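Local coordinates for protein acyl-CoA thioesterase YbgC (Helicobacter pylori, PDB 2PZH) that hydrolyses the thioester bond of long-chain acyl-CoAs and benzoyl-CoA, and may take part in phospholipid metabolism, at residues 3-11 with 24-32; 48-59 with 103-114. One frame throughout, in Å; residues are numbered along the deposited sequence.

Contact 1 includes the central helix of the hot-dog fold, and contact 2 lies in the sheet that wraps round it. Contact 1 sets the N-terminal strand 3-6 and the turn after it against helix 22-36; contact 2 joins the long strands 47-58 and 102-114. Their centres are about 14 Å apart, and helix residues bridge them: C27 SG lies 3.8 Å from F105 CE2, while R31 packs on I109 and F111. Both contacts come near the predicted active-site residue D13, whose side chain is about 9 Å from that of D11 in contact 1 and about 10 Å from that of F58 in contact 2. Both also touch the third subunit of the tetramer.

Contact 1 (3-11 with 24-32); sequences MRCRVYYED and LKYCERARS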
loop_
_atom_site.group_PDB
_atom_site.type_symbol
_atom_site.label_atom_id
_atom_site.label_comp_id
_atom_site.label_asym_id
_atom_site.label_seq_id
_atom_site.Cartn_x
_atom_site.Cartn_y
_atom_site.Cartn_z
ATOM N N MET A 3 -20.476 -4.140 3.035
ATOM C CA MET A 3 -19.516 -3.141 3.458
ATOM C C MET A 3 -19.341 -2.131 2.338
ATOM O O MET A 3 -19.392 -2.507 1.161
ATOM C CB MET A 3 -18.167 -3.782 3.765
ATOM C CG MET A 3 -17.049 -2.725 3.962
ATOM S SD MET A 3 -15.387 -3.387 4.141
ATOM C CE MET A 3 -15.302 -4.349 2.648
ATOM N N ARG A 4 -19.123 -0.867 2.699
ATOM C CA ARG A 4 -18.903 0.190 1.722
ATOM C C ARG A 4 -17.509 0.792 1.925
ATOM O O ARG A 4 -17.089 1.006 3.058
ATOM C CB ARG A 4 -19.994 1.256 1.826
ATOM C CG ARG A 4 -21.336 0.732 1.329
ATOM C CD ARG A 4 -22.476 1.677 1.645
ATOM N NE ARG A 4 -22.474 2.135 3.032
ATOM C CZ ARG A 4 -22.191 3.382 3.406
ATOM N NH1 ARG A 4 -21.887 4.302 2.490
ATOM N NH2 ARG A 4 -22.216 3.716 4.692
ATOM N N CYS A 5 -16.794 0.997 0.817
ATOM C CA CYS A 5 -15.432 1.543 0.809
ATOM C C CYS A 5 -15.399 2.780 -0.078
ATOM O O CYS A 5 -15.915 2.748 -1.183
ATOM C CB CYS A 5 -14.463 0.500 0.219
ATOM S SG CYS A 5 -14.331 -1.002 1.207
ATOM N N ARG A 6 -14.786 3.867 0.389
ATOM C CA ARG A 6 -14.561 5.028 -0.458
ATOM C C ARG A 6 -13.235 4.845 -1.215
ATOM O O ARG A 6 -12.288 4.292 -0.653
ATOM C CB ARG A 6 -14.487 6.290 0.405
ATOM C CG ARG A 6 -14.162 7.543 -0.375
ATOM C CD ARG A 6 -15.388 8.079 -1.079
ATOM N NE ARG A 6 -16.300 8.708 -0.120
ATOM C CZ ARG A 6 -17.372 9.421 -0.450
ATOM N NH1 ARG A 6 -17.681 9.626 -1.722
ATOM N NH2 ARG A 6 -18.128 9.965 0.504
ATOM N N VAL A 7 -13.175 5.281 -2.475
ATOM C CA VAL A 7 -11.915 5.254 -3.239
ATOM C C VAL A 7 -11.167 6.562 -2.981
ATOM O O VAL A 7 -11.640 7.647 -3.321
ATOM C CB VAL A 7 -12.131 5.094 -4.776
ATOM C CG1 VAL A 7 -10.755 5.196 -5.525
ATOM C CG2 VAL A 7 -12.858 3.781 -5.077
ATOM N N TYR A 8 -10.003 6.437 -2.350
ATOM C CA TYR A 8 -9.177 7.601 -1.997
ATOM C C TYR A 8 -7.954 7.696 -2.903
ATOM O O TYR A 8 -7.668 6.757 -3.656
ATOM C CB TYR A 8 -8.689 7.455 -0.568
ATOM C CG TYR A 8 -9.792 7.543 0.446
ATOM C CD1 TYR A 8 -10.414 8.748 0.713
ATOM C CD2 TYR A 8 -10.218 6.401 1.125
ATOM C CE1 TYR A 8 -11.449 8.830 1.668
ATOM C CE2 TYR A 8 -11.249 6.469 2.062
ATOM C CZ TYR A 8 -11.858 7.686 2.317
ATOM O OH TYR A 8 -12.864 7.738 3.257
ATOM N N TYR A 9 -7.219 8.800 -2.837
ATOM C CA TYR A 9 -5.985 8.920 -3.677
ATOM C C TYR A 9 -5.042 7.735 -3.536
ATOM O O TYR A 9 -4.442 7.290 -4.519
ATOM C CB TYR A 9 -5.219 10.212 -3.353
ATOM C CG TYR A 9 -5.850 11.452 -3.922
ATOM C CD1 TYR A 9 -6.473 12.380 -3.092
ATOM C CD2 TYR A 9 -5.813 11.715 -5.287
ATOM C CE1 TYR A 9 -7.062 13.540 -3.614
ATOM C CE2 TYR A 9 -6.400 12.854 -5.807
ATOM C CZ TYR A 9 -7.017 13.762 -4.971
ATOM O OH TYR A 9 -7.601 14.889 -5.517
ATOM N N GLU A 10 -4.909 7.223 -2.313
ATOM C CA GLU A 10 -4.001 6.104 -2.051
ATOM C C GLU A 10 -4.366 4.846 -2.875
ATOM O O GLU A 10 -3.515 3.974 -3.117
ATOM C CB GLU A 10 -4.013 5.762 -0.565
ATOM C CG GLU A 10 -5.327 5.136 -0.135
ATOM C CD GLU A 10 -5.531 5.104 1.369
ATOM O OE1 GLU A 10 -5.824 6.159 1.959
ATOM O OE2 GLU A 10 -5.455 4.004 1.939
ATOM N N ASP A 11 -5.632 4.764 -3.281
ATOM C CA ASP A 11 -6.148 3.599 -3.978
ATOM C C ASP A 11 -5.978 3.694 -5.479
ATOM O O ASP A 11 -6.144 2.708 -6.186
ATOM C CB ASP A 11 -7.646 3.483 -3.718
ATOM C CG ASP A 11 -7.969 3.152 -2.262
ATOM O OD1 ASP A 11 -7.216 2.381 -1.623
ATOM O OD2 ASP A 11 -8.997 3.652 -1.771
ATOM N N LEU A 24 -8.463 -6.538 -3.945
ATOM C CA LEU A 24 -8.219 -7.596 -2.976
ATOM C C LEU A 24 -8.234 -7.069 -1.538
ATOM O O LEU A 24 -8.802 -7.696 -0.640
ATOM C CB LEU A 24 -6.896 -8.288 -3.294
ATOM C CG LEU A 24 -6.988 -9.187 -4.524
ATOM C CD1 LEU A 24 -5.667 -9.877 -4.801
ATOM C CD2 LEU A 24 -8.074 -10.205 -4.260
ATOM N N LYS A 25 -7.601 -5.918 -1.308
ATOM C CA LYS A 25 -7.690 -5.279 0.013
ATOM C C LYS A 25 -9.141 -5.004 0.420
ATOM O O LYS A 25 -9.544 -5.311 1.541
ATOM C CB LYS A 25 -6.874 -3.993 0.045
ATOM C CG LYS A 25 -5.388 -4.252 -0.147
ATOM C CD LYS A 25 -4.593 -2.969 -0.062
ATOM C CE LYS A 25 -3.093 -3.280 -0.034
ATOM N NZ LYS A 25 -2.275 -2.150 0.462
ATOM N N TYR A 26 -9.919 -4.410 -0.481
ATOM C CA TYR A 26 -11.344 -4.198 -0.185
ATOM C C TYR A 26 -12.072 -5.503 0.197
ATOM O O TYR A 26 -12.867 -5.534 1.174
ATOM C CB TYR A 26 -12.054 -3.567 -1.364
ATOM C CG TYR A 26 -11.520 -2.228 -1.813
ATOM C CD1 TYR A 26 -10.949 -1.323 -0.919
ATOM C CD2 TYR A 26 -11.631 -1.854 -3.129
ATOM C CE1 TYR A 26 -10.492 -0.067 -1.353
ATOM C CE2 TYR A 26 -11.184 -0.616 -3.576
ATOM C CZ TYR A 26 -10.620 0.271 -2.696
ATOM O OH TYR A 26 -10.186 1.483 -3.176
ATOM N N CYS A 27 -11.805 -6.570 -0.549
ATOM C CA CYS A 27 -12.437 -7.855 -0.257
ATOM C C CYS A 27 -12.013 -8.348 1.124
ATOM O O CYS A 27 -12.832 -8.841 1.892
ATOM C CB CYS A 27 -12.150 -8.883 -1.350
ATOM S SG CYS A 27 -13.039 -8.475 -2.857
ATOM N N GLU A 28 -10.730 -8.185 1.434
ATOM C CA GLU A 28 -10.192 -8.600 2.719
ATOM C C GLU A 28 -10.892 -7.849 3.832
ATOM O O GLU A 28 -11.300 -8.455 4.820
ATOM C CB GLU A 28 -8.691 -8.345 2.790
ATOM C CG GLU A 28 -7.975 -9.157 3.857
ATOM C CD GLU A 28 -8.391 -8.818 5.267
ATOM O OE1 GLU A 28 -8.760 -9.767 5.991
ATOM O OE2 GLU A 28 -8.321 -7.626 5.662
ATOM N N ARG A 29 -11.009 -6.530 3.697
ATOM C CA ARG A 29 -11.695 -5.738 4.735
ATOM C C ARG A 29 -13.092 -6.324 5.001
ATOM O O ARG A 29 -13.486 -6.516 6.168
ATOM C CB ARG A 29 -11.822 -4.275 4.307
ATOM C CG ARG A 29 -10.476 -3.625 4.053
ATOM C CD ARG A 29 -10.684 -2.172 3.682
ATOM N NE ARG A 29 -9.479 -1.610 3.082
ATOM C CZ ARG A 29 -9.455 -0.438 2.472
ATOM N NH1 ARG A 29 -10.569 0.283 2.397
ATOM N NH2 ARG A 29 -8.328 0.016 1.933
ATOM N N ALA A 30 -13.822 -6.603 3.923
ATOM C CA ALA A 30 -15.192 -7.169 4.035
ATOM C C ALA A 30 -15.250 -8.446 4.879
ATOM O O ALA A 30 -16.146 -8.621 5.735
ATOM C CB ALA A 30 -15.777 -7.440 2.640
ATOM N N ARG A 31 -14.316 -9.347 4.602
ATOM C CA ARG A 31 -14.217 -10.604 5.308
ATOM C C ARG A 31 -13.908 -10.377 6.782
ATOM O O ARG A 31 -14.602 -10.921 7.653
ATOM C CB ARG A 31 -13.147 -11.498 4.689
ATOM C CG ARG A 31 -13.362 -11.781 3.221
ATOM C CD ARG A 31 -12.464 -12.917 2.770
ATOM N NE ARG A 31 -11.041 -12.599 2.759
ATOM C CZ ARG A 31 -10.415 -12.047 1.718
ATOM N NH1 ARG A 31 -11.096 -11.725 0.634
ATOM N NH2 ARG A 31 -9.115 -11.819 1.760
ATOM N N SER A 32 -12.890 -9.561 7.061
ATOM C CA SER A 32 -12.480 -9.299 8.445
ATOM C C SER A 32 -13.576 -8.572 9.238
ATOM O O SER A 32 -13.814 -8.869 10.408
ATOM C CB SER A 32 -11.167 -8.522 8.505
ATOM O OG SER A 32 -10.064 -9.363 8.165
HETATM O O HOH W 1 -10.582 2.944 1.220
HETATM O O HOH W 2 -7.926 2.610 1.003
#
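D11 OD2 lies between Y26 OH, 2.8 Å away, and the backbone N-H of Y8. Y8 N donates to D11 OD2 at 3.0 Å in an almost straight bond (176°), met on the anti side, which fixes the aspartate within its own turn. Toward Y26 the same oxygen lies at the edge of the tyrosine ring, close to its plane. Carboxylate and ring stand nearly perpendicular, with planes 83° apart.

R29 reaches D11 from the next turn of the helix. CG is set anti to the carbonyl carbon and the chain is extended from CG to NE, which carries the guanidinium toward D11, still beyond salt-bridge range. Two waters lie at its edge, in its plane. Water 2 accepts a hydrogen bond from R29 NH2 at 2.8 Å and lies 2.7 Å from D11 OD1, to which it can donate; water 1 accepts one from R29 NH1 at 2.9 Å and can donate to R6 O. One face of the guanidinium rests on Y26 CD1. Outside the two segments, R29 NH2 forms a salt bridge with E10 of the second subunit, and the pairing is reciprocal.

Along strand 3-6 the contact becomes apolar. C5 CB sits over one face of the Y26 ring toward its rim, and C5 SG is 4.8 Å from the ring centroid, an oblique sulfur-aromatic contact. Farther along, the M3 side chain, bent at its last torsion, crosses R29 at about a right angle, M3 SD lying 3.7 Å from R29 CB.

The contact thus seats strand 3-6 and turn 9-11, close in sequence to the predicted active-site residue D13, on the central helix of the hot-dog fold. Water lets one arginine serve both this turn and the subunit interface, and its positive charge probably helps to stabilise the D11 carboxylate.

Contact 2 (48-59 with 103-114); sequences VFVIRSIKADFF and KVFASEIKFGFV
Backbone hydrogen bonds tie strand 48-58 to strand 103-114 in an antiparallel pair, eleven of them running from V48 and V114 at one end to F59 and V104 at the other. The regular alternation slips by one residue at R52 and S53, which both face K110 in a classic beta bulge: R52 N donates to K110 O at 2.8 Å, and K110 N to S53 O at 3.1 Å. Water 4 adds a link by bonding S53 OG and E108 O.

Aromatic contacts secure both ends. The edge of F113 points at the face of F49 in a T-shaped pair (centroids 4.8 Å apart, planes at 77°), with F113 CD1 over the middle of the F49 ring. At the far end F105 turns its edge to the face of F58, the centroids 5.2 Å apart, and its ring also touches the methyl of A56. Beyond the last bridge, K103 lies across F59: CE sits over the ring centre, a CH-pi contact, and the bend at chi3 (54°) leaves K103 NZ over the same face for a cation-pi interaction, 4.2 Å from the centroid.

Aliphatic side chains fill the stretch between. I54 and I109 lie side by side, I54 CD1 3.7 Å from I109 CG1, on the same face as F105 and F111, where R31 of helix 22-36 packs on I109 and F111.

On the face of V50 and K110, R52 bends back over the backbone of G112, its guanidinium nearing V114.

Residues 53-57 also pair antiparallel with a strand of the third subunit, continuing the sheet across the interface. A long, curved antiparallel sheet wrapped round a central helix, here joined edge to edge between subunits, is the hallmark of the hot-dog thioesterase fold.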
loop_
_atom_site.group_PDB
_atom_site.type_symbol
_atom_site.label_atom_id
_atom_site.label_comp_id
_atom_site.label_asym_id
_atom_site.label_seq_id
_atom_site.Cartn_x
_atom_site.Cartn_y
_atom_site.Cartn_z
ATOM N N VAL A 48 -5.100 -19.905 12.184
ATOM C CA VAL A 48 -5.262 -18.717 11.362
ATOM C C VAL A 48 -5.778 -19.138 9.972
ATOM O O VAL A 48 -5.555 -20.272 9.534
ATOM C CB VAL A 48 -3.925 -17.925 11.299
ATOM C CG1 VAL A 48 -3.045 -18.417 10.145
ATOM C CG2 VAL A 48 -4.172 -16.433 11.233
ATOM N N PHE A 49 -6.503 -18.246 9.294
ATOM C CA PHE A 49 -6.973 -18.547 7.941
ATOM C C PHE A 49 -5.862 -18.279 6.966
ATOM O O PHE A 49 -5.117 -17.321 7.123
ATOM C CB PHE A 49 -8.175 -17.682 7.558
ATOM C CG PHE A 49 -9.456 -18.130 8.180
ATOM C CD1 PHE A 49 -10.157 -19.197 7.644
ATOM C CD2 PHE A 49 -9.955 -17.495 9.310
ATOM C CE1 PHE A 49 -11.342 -19.626 8.219
ATOM C CE2 PHE A 49 -11.147 -17.924 9.896
ATOM C CZ PHE A 49 -11.835 -18.984 9.345
ATOM N N VAL A 50 -5.736 -19.123 5.958
ATOM C CA VAL A 50 -4.725 -18.867 4.946
ATOM C C VAL A 50 -5.329 -18.996 3.574
ATOM O O VAL A 50 -6.027 -19.965 3.264
ATOM C CB VAL A 50 -3.473 -19.763 5.087
ATOM C CG1 VAL A 50 -2.763 -19.457 6.400
ATOM C CG2 VAL A 50 -3.833 -21.235 4.981
ATOM N N ILE A 51 -5.068 -17.985 2.758
ATOM C CA ILE A 51 -5.572 -17.951 1.407
ATOM C C ILE A 51 -4.843 -19.001 0.586
ATOM O O ILE A 51 -3.612 -19.110 0.643
ATOM C CB ILE A 51 -5.468 -16.509 0.830
ATOM C CG1 ILE A 51 -6.077 -16.409 -0.566
ATOM C CG2 ILE A 51 -4.030 -15.986 0.893
ATOM C CD1 ILE A 51 -6.620 -14.996 -0.845
ATOM N N ARG A 52 -5.625 -19.814 -0.117
ATOM C CA ARG A 52 -5.109 -20.870 -0.975
ATOM C C ARG A 52 -5.073 -20.416 -2.419
ATOM O O ARG A 52 -4.114 -20.659 -3.132
ATOM C CB ARG A 52 -6.006 -22.115 -0.914
ATOM C CG ARG A 52 -6.125 -22.778 0.438
ATOM C CD ARG A 52 -4.773 -23.243 0.915
ATOM N NE ARG A 52 -4.899 -24.184 2.018
ATOM C CZ ARG A 52 -3.901 -24.526 2.822
ATOM N NH1 ARG A 52 -2.698 -23.996 2.652
ATOM N NH2 ARG A 52 -4.118 -25.390 3.807
ATOM N N SER A 53 -6.145 -19.780 -2.869
ATOM C CA SER A 53 -6.243 -19.436 -4.273
ATOM C C SER A 53 -7.254 -18.333 -4.509
ATOM O O SER A 53 -8.185 -18.138 -3.735
ATOM C CB SER A 53 -6.623 -20.661 -5.105
ATOM O OG SER A 53 -7.953 -21.091 -4.793
ATOM N N ILE A 54 -7.056 -17.612 -5.598
ATOM C CA ILE A 54 -8.006 -16.590 -5.983
ATOM C C ILE A 54 -8.300 -16.680 -7.472
ATOM O O ILE A 54 -7.414 -16.941 -8.286
ATOM C CB ILE A 54 -7.533 -15.175 -5.608
ATOM C CG1 ILE A 54 -8.575 -14.152 -6.067
ATOM C CG2 ILE A 54 -6.188 -14.860 -6.244
ATOM C CD1 ILE A 54 -8.517 -12.849 -5.311
ATOM N N LYS A 55 -9.559 -16.496 -7.815
ATOM C CA LYS A 55 -9.945 -16.304 -9.186
ATOM C C LYS A 55 -10.632 -14.953 -9.208
ATOM O O LYS A 55 -11.594 -14.735 -8.474
ATOM C CB LYS A 55 -10.901 -17.406 -9.630
ATOM C CG LYS A 55 -11.383 -17.248 -11.055
ATOM C CD LYS A 55 -10.244 -17.451 -12.021
ATOM C CE LYS A 55 -10.480 -16.711 -13.317
ATOM N NZ LYS A 55 -10.372 -15.245 -13.107
ATOM N N ALA A 56 -10.120 -14.035 -10.024
ATOM C CA ALA A 56 -10.662 -12.670 -10.063
ATOM C C ALA A 56 -10.880 -12.173 -11.493
ATOM O O ALA A 56 -10.066 -12.404 -12.394
ATOM C CB ALA A 56 -9.774 -11.716 -9.284
ATOM N N ASP A 57 -12.012 -11.499 -11.689
ATOM C CA ASP A 57 -12.345 -10.882 -12.952
ATOM C C ASP A 57 -12.521 -9.395 -12.727
ATOM O O ASP A 57 -13.054 -8.986 -11.706
ATOM C CB ASP A 57 -13.653 -11.471 -13.492
ATOM C CG ASP A 57 -13.501 -12.915 -13.900
ATOM O OD1 ASP A 57 -12.612 -13.202 -14.723
ATOM O OD2 ASP A 57 -14.268 -13.763 -13.388
ATOM N N PHE A 58 -12.046 -8.597 -13.680
ATOM C CA PHE A 58 -12.117 -7.143 -13.611
ATOM C C PHE A 58 -13.143 -6.640 -14.608
ATOM O O PHE A 58 -13.189 -7.107 -15.741
ATOM C CB PHE A 58 -10.742 -6.554 -13.901
ATOM C CG PHE A 58 -9.724 -6.946 -12.877
ATOM C CD1 PHE A 58 -9.086 -8.175 -12.962
ATOM C CD2 PHE A 58 -9.450 -6.120 -11.785
ATOM C CE1 PHE A 58 -8.153 -8.565 -11.997
ATOM C CE2 PHE A 58 -8.517 -6.507 -10.826
ATOM C CZ PHE A 58 -7.881 -7.738 -10.930
ATOM N N PHE A 59 -13.996 -5.727 -14.157
ATOM C CA PHE A 59 -15.046 -5.179 -15.004
ATOM C C PHE A 59 -14.828 -3.672 -15.133
ATOM O O PHE A 59 -13.698 -3.239 -15.378
ATOM C CB PHE A 59 -16.411 -5.558 -14.432
ATOM C CG PHE A 59 -16.618 -7.040 -14.358
ATOM C CD1 PHE A 59 -17.047 -7.735 -15.482
ATOM C CD2 PHE A 59 -16.363 -7.742 -13.188
ATOM C CE1 PHE A 59 -17.233 -9.115 -15.436
ATOM C CE2 PHE A 59 -16.559 -9.131 -13.126
ATOM C CZ PHE A 59 -16.978 -9.813 -14.259
ATOM N N LYS A 103 -20.941 -3.220 -11.767
ATOM C CA LYS A 103 -19.946 -4.164 -11.279
ATOM C C LYS A 103 -18.548 -3.711 -11.652
ATOM O O LYS A 103 -18.307 -3.275 -12.775
ATOM C CB LYS A 103 -20.188 -5.558 -11.849
ATOM C CG LYS A 103 -19.385 -6.635 -11.150
ATOM C CD LYS A 103 -19.966 -8.016 -11.403
ATOM C CE LYS A 103 -20.131 -8.302 -12.877
ATOM N NZ LYS A 103 -20.541 -9.748 -13.061
ATOM N N VAL A 104 -17.637 -3.842 -10.695
ATOM C CA VAL A 104 -16.254 -3.412 -10.846
ATOM C C VAL A 104 -15.276 -4.602 -10.818
ATOM O O VAL A 104 -14.242 -4.584 -11.478
ATOM C CB VAL A 104 -15.927 -2.389 -9.737
ATOM C CG1 VAL A 104 -14.421 -2.107 -9.636
ATOM C CG2 VAL A 104 -16.697 -1.089 -9.980
ATOM N N PHE A 105 -15.618 -5.637 -10.053
ATOM C CA PHE A 105 -14.685 -6.703 -9.725
ATOM C C PHE A 105 -15.471 -7.855 -9.140
ATOM O O PHE A 105 -16.460 -7.633 -8.437
ATOM C CB PHE A 105 -13.712 -6.157 -8.668
ATOM C CG PHE A 105 -12.692 -7.154 -8.158
ATOM C CD1 PHE A 105 -11.499 -7.348 -8.845
ATOM C CD2 PHE A 105 -12.913 -7.874 -6.981
ATOM C CE1 PHE A 105 -10.541 -8.263 -8.386
ATOM C CE2 PHE A 105 -11.953 -8.761 -6.488
ATOM C CZ PHE A 105 -10.759 -8.965 -7.206
ATOM N N ALA A 106 -15.046 -9.074 -9.446
ATOM C CA ALA A 106 -15.567 -10.237 -8.739
ATOM C C ALA A 106 -14.417 -11.163 -8.399
ATOM O O ALA A 106 -13.418 -11.222 -9.130
ATOM C CB ALA A 106 -16.605 -10.967 -9.573
ATOM N N SER A 107 -14.537 -11.885 -7.294
ATOM C CA SER A 107 -13.536 -12.903 -6.986
ATOM C C SER A 107 -14.159 -14.136 -6.361
ATOM O O SER A 107 -15.249 -14.089 -5.793
ATOM C CB SER A 107 -12.438 -12.359 -6.080
ATOM O OG SER A 107 -12.952 -11.885 -4.848
ATOM N N GLU A 108 -13.458 -15.247 -6.492
ATOM C CA GLU A 108 -13.776 -16.438 -5.758
ATOM C C GLU A 108 -12.488 -16.785 -5.075
ATOM O O GLU A 108 -11.462 -16.923 -5.735
ATOM C CB GLU A 108 -14.175 -17.569 -6.705
ATOM C CG GLU A 108 -14.477 -18.863 -5.983
ATOM C CD GLU A 108 -14.931 -19.975 -6.925
ATOM O OE1 GLU A 108 -15.776 -19.710 -7.809
ATOM O OE2 GLU A 108 -14.461 -21.121 -6.750
ATOM N N ILE A 109 -12.539 -16.918 -3.759
ATOM C CA ILE A 109 -11.332 -17.117 -2.970
ATOM C C ILE A 109 -11.518 -18.283 -2.024
ATOM O O ILE A 109 -12.538 -18.367 -1.325
ATOM C CB ILE A 109 -11.002 -15.853 -2.165
ATOM C CG1 ILE A 109 -10.930 -14.653 -3.119
ATOM C CG2 ILE A 109 -9.683 -16.044 -1.397
ATOM C CD1 ILE A 109 -10.989 -13.296 -2.443
ATOM N N LYS A 110 -10.528 -19.172 -2.006
ATOM C CA LYS A 110 -10.535 -20.341 -1.139
ATOM C C LYS A 110 -9.544 -20.150 0.009
ATOM O O LYS A 110 -8.417 -19.709 -0.205
ATOM C CB LYS A 110 -10.167 -21.581 -1.951
ATOM C CG LYS A 110 -10.143 -22.892 -1.167
ATOM C CD LYS A 110 -9.945 -24.068 -2.134
ATOM C CE LYS A 110 -10.030 -25.407 -1.436
ATOM N NZ LYS A 110 -8.706 -25.831 -0.917
ATOM N N PHE A 111 -9.996 -20.452 1.219
ATOM C CA PHE A 111 -9.186 -20.328 2.422
ATOM C C PHE A 111 -9.112 -21.686 3.100
ATOM O O PHE A 111 -10.082 -22.438 3.084
ATOM C CB PHE A 111 -9.815 -19.341 3.401
ATOM C CG PHE A 111 -10.053 -17.987 2.824
ATOM C CD1 PHE A 111 -9.111 -16.986 2.958
ATOM C CD2 PHE A 111 -11.235 -17.713 2.144
ATOM C CE1 PHE A 111 -9.343 -15.741 2.404
ATOM C CE2 PHE A 111 -11.469 -16.486 1.594
ATOM C CZ PHE A 111 -10.524 -15.492 1.727
ATOM N N GLY A 112 -7.964 -21.990 3.685
ATOM C CA GLY A 112 -7.848 -23.116 4.604
ATOM C C GLY A 112 -7.646 -22.562 6.002
ATOM O O GLY A 112 -7.462 -21.363 6.171
ATOM N N PHE A 113 -7.694 -23.424 7.011
ATOM C CA PHE A 113 -7.339 -23.012 8.365
ATOM C C PHE A 113 -6.139 -23.853 8.787
ATOM O O PHE A 113 -6.084 -25.049 8.512
ATOM C CB PHE A 113 -8.515 -23.194 9.327
ATOM C CG PHE A 113 -8.416 -22.357 10.575
ATOM C CD1 PHE A 113 -8.740 -21.005 10.547
ATOM C CD2 PHE A 113 -8.015 -22.921 11.779
ATOM C CE1 PHE A 113 -8.658 -20.218 11.699
ATOM C CE2 PHE A 113 -7.929 -22.144 12.937
ATOM C CZ PHE A 113 -8.252 -20.785 12.896
ATOM N N VAL A 114 -5.156 -23.217 9.409
ATOM C CA VAL A 114 -3.895 -23.898 9.696
ATOM C C VAL A 114 -3.358 -23.524 11.072
ATOM O O VAL A 114 -3.685 -22.466 11.601
ATOM C CB VAL A 114 -2.822 -23.562 8.620
ATOM C CG1 VAL A 114 -3.215 -24.156 7.258
ATOM C CG2 VAL A 114 -2.624 -22.065 8.517
HETATM O O HOH W 3 -7.036 -26.114 1.860
HETATM O O HOH W 4 -10.300 -19.745 -5.862
HETATM O O HOH W 5 -12.206 -3.144 -12.562
#